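Local coordinates for protein arginine kinase (Anthopleura japonica, PDB 4RF6) that catalyses the reversible transfer of phosphate from ATP to L-arginine, giving phospho-L-arginine and ADP, as a double-domain phosphagen kinase, at residues Thr104-Asp109 with Arg338-Ser343; Ala117-Pro122 with Lys242-Gly247; Thr130-Ala135 with Ser248-Leu253; Thr284-Ser289 with Gln346-Met351. All coordinates share one frame; numbering follows the deposited sequence. Where two conformers were deposited one is given.

Contact 1 of 4, residues Thr104-Asp109 with Arg338-Ser343; sequences TGHNSD and RRLGLS
His106 and Gly341 join two irregular loops through one nearly straight hydrogen bond: Gly341 N donates to His106 ND1 over 3.1 Å, with 178° at the hydrogen, and lies in the imidazole plane. The acceptor is thus met at the ring edge. With chi1 at 174°, CG stands anti to the backbone N, which carries the ring across to the opposing loop; there the Leu340 and His106 side chains cross at about a right angle, Leu340 CD2 coming to 3.9 Å from His106 ND1. His106 CE1 lies obliquely near two carbonyls, 3.1 Å from Leu342 O and 3.3 Å from Arg339 O, so this buried end is closely surrounded. Farther along, Ser343 CA makes a CH...O contact of 3.3 Å with Asn107 O.

The other end is looser. Asp109 and Ser343 meet directly through their CB atoms, but their polar ends are joined by a water that donates to Asp109 OD2 and also bonds Ser343 OG. Asp109 OD2 has a second partner in His114, while Asn107 lies on the exposed margin. Ser343 is the N-cap of helix 344-370, and the whole is a loop-to-loop junction at the start of that long helix of the phosphagen kinase catalytic fold.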
# COMPACT_ATOMS: atom_id res chain seq x y z
N THR A 104 33.56 -20.53 -13.30
CA THR A 104 33.84 -19.18 -12.82
C THR A 104 33.69 -19.08 -11.30
O THR A 104 34.48 -18.42 -10.63
CB THR A 104 32.90 -18.15 -13.48
OG1 THR A 104 33.00 -18.26 -14.91
CG2 THR A 104 33.24 -16.74 -13.05
N GLY A 105 32.66 -19.74 -10.77
CA GLY A 105 32.42 -19.70 -9.34
C GLY A 105 31.46 -18.58 -8.97
O GLY A 105 31.21 -17.68 -9.77
N HIS A 106 30.91 -18.64 -7.75
CA HIS A 106 29.92 -17.67 -7.30
C HIS A 106 30.32 -17.07 -5.95
O HIS A 106 30.79 -17.79 -5.06
CB HIS A 106 28.55 -18.33 -7.22
CG HIS A 106 27.48 -17.46 -6.63
ND1 HIS A 106 26.71 -16.60 -7.39
CD2 HIS A 106 27.04 -17.32 -5.35
CE1 HIS A 106 25.85 -15.97 -6.60
NE2 HIS A 106 26.03 -16.39 -5.36
N ASN A 107 30.13 -15.77 -5.78
CA ASN A 107 30.37 -15.15 -4.48
C ASN A 107 29.09 -14.61 -3.84
O ASN A 107 28.35 -13.85 -4.45
CB ASN A 107 31.43 -14.04 -4.59
CG ASN A 107 32.79 -14.58 -4.97
OD1 ASN A 107 33.52 -15.12 -4.14
ND2 ASN A 107 33.14 -14.44 -6.25
N SER A 108 28.84 -15.04 -2.60
CA SER A 108 27.69 -14.58 -1.84
C SER A 108 28.08 -13.34 -1.03
O SER A 108 29.24 -13.19 -0.66
CB SER A 108 27.22 -15.67 -0.89
OG SER A 108 26.93 -16.86 -1.59
N ASP A 109 27.11 -12.47 -0.76
CA ASP A 109 27.35 -11.29 0.06
C ASP A 109 26.03 -10.80 0.64
O ASP A 109 25.22 -10.18 -0.06
CB ASP A 109 28.05 -10.18 -0.74
CG ASP A 109 28.41 -8.98 0.12
OD1 ASP A 109 28.18 -9.01 1.35
OD2 ASP A 109 28.93 -7.99 -0.45
N ARG A 338 19.12 -12.27 -13.01
CA ARG A 338 20.29 -13.08 -12.68
C ARG A 338 20.41 -13.46 -11.19
O ARG A 338 20.02 -12.69 -10.30
CB ARG A 338 21.56 -12.37 -13.15
CG ARG A 338 21.63 -12.14 -14.66
CD ARG A 338 22.92 -11.42 -15.03
NE ARG A 338 23.19 -11.43 -16.46
CZ ARG A 338 24.31 -10.99 -17.01
NH1 ARG A 338 25.27 -10.49 -16.25
NH2 ARG A 338 24.47 -11.03 -18.33
N ARG A 339 20.97 -14.64 -10.93
CA ARG A 339 21.15 -15.14 -9.57
C ARG A 339 22.51 -15.81 -9.37
O ARG A 339 22.99 -15.95 -8.24
CB ARG A 339 20.06 -16.16 -9.23
CG ARG A 339 18.66 -15.60 -9.19
CD ARG A 339 17.67 -16.65 -8.72
NE ARG A 339 16.33 -16.09 -8.61
CZ ARG A 339 15.37 -16.26 -9.52
NH1 ARG A 339 15.59 -17.00 -10.59
NH2 ARG A 339 14.18 -15.69 -9.33
N LEU A 340 23.12 -16.24 -10.47
CA LEU A 340 24.44 -16.86 -10.42
C LEU A 340 25.47 -15.93 -11.04
O LEU A 340 25.30 -15.48 -12.18
CB LEU A 340 24.45 -18.21 -11.15
CG LEU A 340 24.08 -19.43 -10.32
CD1 LEU A 340 23.89 -20.67 -11.20
CD2 LEU A 340 25.14 -19.69 -9.26
N GLY A 341 26.52 -15.62 -10.29
CA GLY A 341 27.61 -14.82 -10.82
C GLY A 341 27.59 -13.40 -10.29
O GLY A 341 28.43 -12.58 -10.66
N LEU A 342 26.61 -13.10 -9.44
CA LEU A 342 26.56 -11.81 -8.76
C LEU A 342 26.07 -12.03 -7.34
O LEU A 342 25.31 -12.95 -7.08
CB LEU A 342 25.66 -10.81 -9.50
CG LEU A 342 24.15 -10.86 -9.27
CD1 LEU A 342 23.48 -9.66 -9.94
CD2 LEU A 342 23.55 -12.15 -9.80
N SER A 343 26.54 -11.20 -6.41
CA SER A 343 26.17 -11.38 -5.01
C SER A 343 24.78 -10.82 -4.75
O SER A 343 24.22 -10.11 -5.60
CB SER A 343 27.18 -10.69 -4.10
OG SER A 343 27.13 -9.28 -4.26
O HOH W 1 29.29 -8.00 -3.07

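Contact 2 of 4, residues Ala117-Pro122 with Lys242-Gly247; sequences APDLDP and KGSDIG
Ser244 OG is gripped by two groups of the same loop: it donates to Asp119 OD1 over 2.7 Å and accepts from Asp121 N over 3.0 Å. The hydroxyl thereby pins segment 117-122 to the turn that links strand 235-242 to helix 246-264, a strand-to-helix connection of the phosphagen kinase catalytic fold. The Ser244 chi1 of 55° sets OG between the backbone N and the carbonyl carbon, facing the loop. Neither approach is ideal: that of the amide is bent, with 135° at the hydrogen, and the carboxylate oxygen is met from above its plane.

Asp119 also lies against Asp245. Their side chains cross at about a right angle, yet the carboxylate planes are only 19° apart and stacked, with Asp119 OD2 and Asp245 OD2 at 4.1 Å. The repulsion between these like charges is probably offset by the Ser244 hydroxyl on Asp119 and, on Asp245, by a water and the helix end. Asp245 is the centre of an inverse gamma turn and the N-cap of helix 246-264, where its OD1 receives Ser248 N. Asp121 turns its carboxylate back to its own chain, accepting the amides of Arg125, Tyr126 and Ile127 at the entry to strand 127-136.

Apolar contact is slight, Ala117 CB resting near Gly247 CA and Ile246 CG2. Two waters bridge the segments. One molecule takes the amide of Leu120 and donates to Ser244 O; another accepts from Gly247 N at 2.9 Å and donates to Asp245 OD1 and, at 2.6 Å, to Ala117 O.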
# COMPACT_ATOMS: atom_id res chain seq x y z
N ALA A 117 22.12 2.82 -0.77
CA ALA A 117 20.79 3.06 -1.32
C ALA A 117 19.98 4.09 -0.53
O ALA A 117 19.08 3.73 0.23
CB ALA A 117 20.02 1.76 -1.40
N PRO A 118 20.30 5.38 -0.72
CA PRO A 118 19.46 6.43 -0.15
C PRO A 118 18.05 6.34 -0.74
O PRO A 118 17.94 6.18 -1.96
CB PRO A 118 20.13 7.72 -0.64
CG PRO A 118 21.53 7.34 -0.97
CD PRO A 118 21.46 5.92 -1.45
N ASP A 119 17.02 6.43 0.09
CA ASP A 119 15.63 6.21 -0.34
C ASP A 119 15.26 7.00 -1.61
O ASP A 119 15.28 8.23 -1.61
CB ASP A 119 14.66 6.52 0.80
CG ASP A 119 13.27 5.92 0.56
OD1 ASP A 119 13.13 5.06 -0.34
OD2 ASP A 119 12.34 6.31 1.28
N LEU A 120 14.92 6.27 -2.67
CA LEU A 120 14.70 6.87 -4.00
C LEU A 120 13.50 7.81 -4.07
O LEU A 120 13.57 8.88 -4.68
CB LEU A 120 14.52 5.78 -5.06
CG LEU A 120 15.79 5.04 -5.48
CD1 LEU A 120 15.48 3.89 -6.43
CD2 LEU A 120 16.76 6.01 -6.11
N ASP A 121 12.40 7.41 -3.43
CA ASP A 121 11.11 8.04 -3.68
C ASP A 121 10.21 8.03 -2.44
O ASP A 121 9.19 7.35 -2.42
CB ASP A 121 10.45 7.29 -4.84
CG ASP A 121 9.14 7.90 -5.27
OD1 ASP A 121 8.95 9.13 -5.09
OD2 ASP A 121 8.30 7.14 -5.81
N PRO A 122 10.60 8.79 -1.40
CA PRO A 122 9.83 8.82 -0.15
C PRO A 122 8.45 9.43 -0.36
O PRO A 122 7.53 9.11 0.38
CB PRO A 122 10.65 9.75 0.75
CG PRO A 122 11.99 9.85 0.12
CD PRO A 122 11.76 9.69 -1.35
N LYS A 242 5.36 -1.26 1.19
CA LYS A 242 5.01 -0.27 0.18
C LYS A 242 6.11 0.78 0.12
O LYS A 242 6.89 0.94 1.07
CB LYS A 242 3.65 0.35 0.49
CG LYS A 242 2.47 -0.58 0.19
CD LYS A 242 1.12 0.10 0.41
CE LYS A 242 -0.03 -0.87 0.17
NZ LYS A 242 -0.05 -1.38 -1.23
N GLY A 243 6.19 1.50 -1.00
CA GLY A 243 7.19 2.54 -1.14
C GLY A 243 8.47 2.05 -1.81
O GLY A 243 8.49 0.99 -2.44
N SER A 244 9.54 2.81 -1.64
CA SER A 244 10.75 2.65 -2.45
C SER A 244 11.99 2.20 -1.68
O SER A 244 13.04 1.98 -2.28
CB SER A 244 11.06 3.98 -3.13
OG SER A 244 11.16 5.01 -2.17
N ASP A 245 11.89 2.11 -0.35
CA ASP A 245 13.09 1.97 0.48
C ASP A 245 13.72 0.57 0.43
O ASP A 245 13.70 -0.17 1.41
CB ASP A 245 12.75 2.36 1.92
CG ASP A 245 13.98 2.76 2.72
OD1 ASP A 245 15.11 2.47 2.28
OD2 ASP A 245 13.80 3.36 3.80
N ILE A 246 14.30 0.22 -0.71
CA ILE A 246 14.91 -1.10 -0.88
C ILE A 246 16.08 -1.31 0.09
O ILE A 246 16.39 -2.45 0.46
CB ILE A 246 15.33 -1.35 -2.35
CG1 ILE A 246 15.76 -2.81 -2.55
CG2 ILE A 246 16.44 -0.41 -2.78
CD1 ILE A 246 16.07 -3.18 -3.98
N GLY A 247 16.71 -0.22 0.51
CA GLY A 247 17.79 -0.30 1.49
C GLY A 247 17.30 -0.88 2.81
O GLY A 247 17.89 -1.81 3.37
O HOH W 2 16.72 2.59 -0.04
O HOH W 3 15.43 3.42 -2.73

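Contact 3 of 4, residues Thr130-Ala135 with Ser248-Leu253; sequences TRIRVA and SVFSRL
Ile132 is the residue through which strand 130-135 meets most of helix 248-253, and the contact is apolar. Its CG2 branch meets Leu253; the branch of CG1 and CD1 meets Val249 and Phe250. Ile132 CG2 comes to 3.6 Å from Leu253 CD2, Ile132 CG1 lies 3.8 Å from Val249 CG1, and Ile132 CD1 reaches Phe250 CB at 3.8 Å, also touching the near part of the phenyl ring obliquely. The branching follows from chi1 of -51°: CG1 falls beside the backbone N and runs toward Val249 and Phe250, while CG2, anti to that N, faces Leu253.

Shorter side chains extend the packing along the strand. Thr130 turns its methyl CG2 to Val249 CG2 at 4.0 Å, and Val134 meets Leu253 tip to tip, CG2 to CD1 at 4.1 Å. This is alpha-beta packing on one face of the antiparallel sheet of the catalytic domain: the helix runs 28° from the strand, the two axes 8.5 Å apart at their closest, and Thr130, Ile132 and Val134 alternate with Arg131 and Arg133, whose side chains leave from the other face. The two arginines, with Thr130 and Ile132, fall in the predicted ATP site.

Polar bonds serve the surroundings of this apolar layer. Thr130 OG1 bonds to Gly243 O, and Val249 O accepts from Ser239 OG of neighbouring strand 235-242. Arg252 forms a salt bridge with Glu241.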
# COMPACT_ATOMS: atom_id res chain seq x y z
N THR A 130 8.20 -2.48 -2.87
CA THR A 130 9.52 -3.08 -2.96
C THR A 130 9.49 -4.43 -2.24
O THR A 130 8.88 -4.55 -1.17
CB THR A 130 10.57 -2.15 -2.33
OG1 THR A 130 10.65 -0.93 -3.07
CG2 THR A 130 11.95 -2.81 -2.32
N ARG A 131 10.13 -5.43 -2.83
CA ARG A 131 10.07 -6.80 -2.31
C ARG A 131 11.37 -7.53 -2.60
O ARG A 131 11.89 -7.46 -3.72
CB ARG A 131 8.89 -7.55 -2.96
CG ARG A 131 8.69 -8.98 -2.51
CD ARG A 131 7.50 -9.61 -3.25
NE ARG A 131 7.23 -10.99 -2.86
CZ ARG A 131 7.81 -12.06 -3.41
NH1 ARG A 131 7.48 -13.27 -2.99
NH2 ARG A 131 8.71 -11.93 -4.37
N ILE A 132 11.92 -8.20 -1.59
CA ILE A 132 13.09 -9.04 -1.80
C ILE A 132 12.87 -10.40 -1.15
O ILE A 132 12.49 -10.51 0.02
CB ILE A 132 14.39 -8.40 -1.27
CG1 ILE A 132 14.56 -6.98 -1.81
CG2 ILE A 132 15.59 -9.25 -1.67
CD1 ILE A 132 15.81 -6.27 -1.33
N ARG A 133 13.10 -11.45 -1.94
CA ARG A 133 12.88 -12.82 -1.50
C ARG A 133 14.14 -13.64 -1.73
O ARG A 133 14.81 -13.46 -2.74
CB ARG A 133 11.73 -13.43 -2.30
CG ARG A 133 11.53 -14.92 -2.11
CD ARG A 133 11.33 -15.60 -3.46
NE ARG A 133 12.53 -16.32 -3.89
CZ ARG A 133 12.75 -16.71 -5.15
NH1 ARG A 133 13.86 -17.37 -5.44
NH2 ARG A 133 11.87 -16.45 -6.10
N VAL A 134 14.46 -14.53 -0.79
CA VAL A 134 15.56 -15.48 -0.98
C VAL A 134 15.11 -16.87 -0.55
O VAL A 134 14.31 -17.03 0.38
CB VAL A 134 16.84 -15.09 -0.21
CG1 VAL A 134 17.51 -13.87 -0.84
CG2 VAL A 134 16.54 -14.85 1.26
N ALA A 135 15.62 -17.88 -1.25
CA ALA A 135 15.39 -19.27 -0.90
C ALA A 135 16.65 -19.80 -0.22
O ALA A 135 17.76 -19.50 -0.65
CB ALA A 135 15.09 -20.08 -2.14
N SER A 248 16.19 -0.34 3.30
CA SER A 248 15.59 -0.82 4.54
C SER A 248 15.05 -2.25 4.41
O SER A 248 15.14 -3.04 5.35
CB SER A 248 14.47 0.13 4.99
OG SER A 248 13.71 -0.45 6.04
N VAL A 249 14.49 -2.57 3.25
CA VAL A 249 13.95 -3.90 2.98
C VAL A 249 15.06 -4.96 3.01
O VAL A 249 14.89 -6.04 3.58
CB VAL A 249 13.23 -3.96 1.62
CG1 VAL A 249 12.95 -5.41 1.22
CG2 VAL A 249 11.94 -3.15 1.64
N PHE A 250 16.19 -4.64 2.39
CA PHE A 250 17.32 -5.57 2.33
C PHE A 250 18.00 -5.70 3.69
O PHE A 250 18.47 -6.78 4.06
CB PHE A 250 18.32 -5.13 1.27
CG PHE A 250 19.40 -6.14 1.00
CD1 PHE A 250 19.07 -7.45 0.66
CD2 PHE A 250 20.74 -5.78 1.06
CE1 PHE A 250 20.06 -8.39 0.41
CE2 PHE A 250 21.74 -6.71 0.81
CZ PHE A 250 21.40 -8.02 0.48
N SER A 251 18.05 -4.59 4.42
CA SER A 251 18.60 -4.60 5.78
C SER A 251 17.82 -5.56 6.68
O SER A 251 18.41 -6.40 7.36
CB SER A 251 18.58 -3.18 6.37
OG SER A 251 18.99 -3.18 7.72
N ARG A 252 16.49 -5.43 6.65
CA ARG A 252 15.60 -6.29 7.42
C ARG A 252 15.75 -7.75 6.99
O ARG A 252 15.81 -8.66 7.84
CB ARG A 252 14.15 -5.82 7.26
CG ARG A 252 13.10 -6.65 8.00
CD ARG A 252 11.76 -5.93 8.07
NE ARG A 252 11.19 -5.69 6.75
CZ ARG A 252 11.07 -4.48 6.19
NH1 ARG A 252 11.47 -3.40 6.84
NH2 ARG A 252 10.53 -4.37 4.98
N LEU A 253 15.85 -7.98 5.68
CA LEU A 253 16.06 -9.33 5.16
C LEU A 253 17.35 -9.92 5.71
O LEU A 253 17.35 -11.02 6.28
CB LEU A 253 16.11 -9.32 3.63
CG LEU A 253 16.33 -10.70 3.01
CD1 LEU A 253 15.20 -11.64 3.39
CD2 LEU A 253 16.48 -10.62 1.49

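Contact 4 of 4, residues Thr284-Ser289 with Gln346-Met351; sequences TGMRAS and QCVQDM
Met286 and Cys347 meet sulfur to sulfur, SD and SG 3.6 Å apart, where helix 346-351 packs on strand 286-289 as alpha-beta packing of the phosphagen kinase catalytic domain. The helix runs only 18° from the strand direction, with the axes 9.5 Å apart at closest approach, so residues spaced along the strand meet successive turns of the helix.

The Met286 side chain is extended through chi1 and chi2, which carries SD straight out from the sheet; a bend at chi3 then turns its methyl group aside and leaves the sulfur to face Cys347. Val348 CG2 approaches Met286 SD at 4.3 Å. From the helix, Cys347 SG points anti to its own backbone N (chi1 -179°) and leans between Met286 and Ala288, coming within 4.5 Å of Ala288 CB.

Ala288 offers just a methyl, and the longer Met351 makes up the distance. Its chain, bent at chi2 and chi3, sets Met351 CG over Ala288 CB at 4.1 Å. Strand residues alternate: Met286 and Ala288 face the helix, while Arg287 and Ser289 turn to the other side, where Arg287 forms a salt bridge with Asp333. Arg287, Ala288 and Ser289 are all in the predicted ATP site. The strand is entered through an ST turn, in which Thr284 OG1 accepts the amide of Met286 at 3.1 Å; beyond the Ala288 methyl, Met351 CE ends 4.1 Å from Ala288 O.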
# COMPACT_ATOMS: atom_id res chain seq x y z
N THR A 284 22.23 -16.64 -5.56
CA THR A 284 21.66 -15.76 -4.55
C THR A 284 20.33 -16.31 -4.07
O THR A 284 19.89 -16.00 -2.96
CB THR A 284 21.39 -14.37 -5.11
OG1 THR A 284 20.48 -14.48 -6.22
CG2 THR A 284 22.69 -13.71 -5.56
N GLY A 285 19.69 -17.11 -4.92
CA GLY A 285 18.36 -17.61 -4.63
C GLY A 285 17.36 -16.48 -4.51
O GLY A 285 16.31 -16.64 -3.88
N MET A 286 17.67 -15.35 -5.12
CA MET A 286 16.93 -14.11 -4.86
C MET A 286 16.01 -13.69 -6.00
O MET A 286 16.38 -13.76 -7.17
CB MET A 286 17.92 -12.97 -4.57
CG MET A 286 17.26 -11.60 -4.39
SD MET A 286 18.47 -10.30 -4.09
CE MET A 286 19.11 -10.83 -2.51
N ARG A 287 14.79 -13.27 -5.65
CA ARG A 287 14.01 -12.43 -6.55
C ARG A 287 13.72 -11.09 -5.89
O ARG A 287 13.02 -11.02 -4.88
CB ARG A 287 12.69 -13.08 -6.98
CG ARG A 287 11.95 -12.23 -8.03
CD ARG A 287 10.56 -12.75 -8.39
NE ARG A 287 9.92 -11.89 -9.39
CZ ARG A 287 8.98 -10.99 -9.12
NH1 ARG A 287 8.46 -10.26 -10.10
NH2 ARG A 287 8.55 -10.83 -7.87
N ALA A 288 14.28 -10.03 -6.47
CA ALA A 288 14.03 -8.66 -6.03
C ALA A 288 13.05 -8.04 -7.01
O ALA A 288 13.17 -8.23 -8.22
CB ALA A 288 15.33 -7.87 -6.01
N SER A 289 12.08 -7.29 -6.50
CA SER A 289 11.02 -6.73 -7.34
C SER A 289 10.54 -5.36 -6.86
O SER A 289 10.22 -5.20 -5.68
CB SER A 289 9.83 -7.70 -7.39
OG SER A 289 8.66 -7.07 -7.85
N GLN A 346 25.13 -7.20 -4.86
CA GLN A 346 25.22 -6.71 -6.23
C GLN A 346 23.86 -6.68 -6.92
O GLN A 346 23.55 -5.75 -7.67
CB GLN A 346 26.21 -7.55 -7.04
CG GLN A 346 27.67 -7.23 -6.76
CD GLN A 346 28.63 -8.12 -7.53
OE1 GLN A 346 28.39 -9.32 -7.69
NE2 GLN A 346 29.72 -7.54 -8.00
N CYS A 347 23.05 -7.71 -6.67
CA CYS A 347 21.70 -7.76 -7.21
C CYS A 347 20.88 -6.55 -6.74
O CYS A 347 20.24 -5.87 -7.55
CB CYS A 347 21.01 -9.07 -6.80
SG CYS A 347 19.33 -9.23 -7.44
N VAL A 348 20.92 -6.28 -5.44
CA VAL A 348 20.20 -5.14 -4.87
C VAL A 348 20.72 -3.80 -5.41
O VAL A 348 19.93 -2.89 -5.71
CB VAL A 348 20.28 -5.15 -3.32
CG1 VAL A 348 19.67 -3.89 -2.75
CG2 VAL A 348 19.59 -6.39 -2.75
N GLN A 349 22.03 -3.67 -5.55
CA GLN A 349 22.61 -2.42 -6.03
C GLN A 349 22.23 -2.17 -7.49
O GLN A 349 21.90 -1.04 -7.86
CB GLN A 349 24.13 -2.42 -5.87
CG GLN A 349 24.75 -1.02 -5.89
CD GLN A 349 24.35 -0.17 -4.69
OE1 GLN A 349 24.79 -0.42 -3.57
NE2 GLN A 349 23.49 0.81 -4.91
N ASP A 350 22.27 -3.22 -8.30
CA ASP A 350 21.82 -3.12 -9.69
C ASP A 350 20.35 -2.73 -9.74
O ASP A 350 19.92 -1.93 -10.57
CB ASP A 350 22.02 -4.45 -10.43
CG ASP A 350 23.47 -4.76 -10.72
OD1 ASP A 350 24.32 -3.85 -10.54
OD2 ASP A 350 23.76 -5.91 -11.13
N MET A 351 19.58 -3.32 -8.83
CA MET A 351 18.14 -3.07 -8.74
C MET A 351 17.89 -1.61 -8.41
O MET A 351 17.03 -0.96 -9.01
CB MET A 351 17.55 -3.92 -7.62
CG MET A 351 16.11 -4.25 -7.83
SD MET A 351 15.97 -5.35 -9.25
CE MET A 351 14.46 -4.72 -9.93

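Contacts 3 and 4, with Ile246 of contact 2, show how one sheet face can be covered piecemeal, and contact 1 joins them at the margin. Contacts 3 and 4 lie on neighbouring strands, their centres 9 Å apart, and their helices meet where Phe250 CD1 lies 3.6 Å from Val348 CG2. Ile246 touches Thr130 and Ile132 as well as Val348 and Met351. Contact 1, centred 11 Å from contact 4, is tied to it by bonds from Arg339 NE to Met286 O, 2.7 Å, and from Thr284 N to Arg339 O, 2.9 Å. On the sheet's opposite face, Arg131, Arg133 and Arg287 belong to the predicted ATP site, with Arg339 close by. Contacts 1 and 2, 24 Å apart between centres, do not touch.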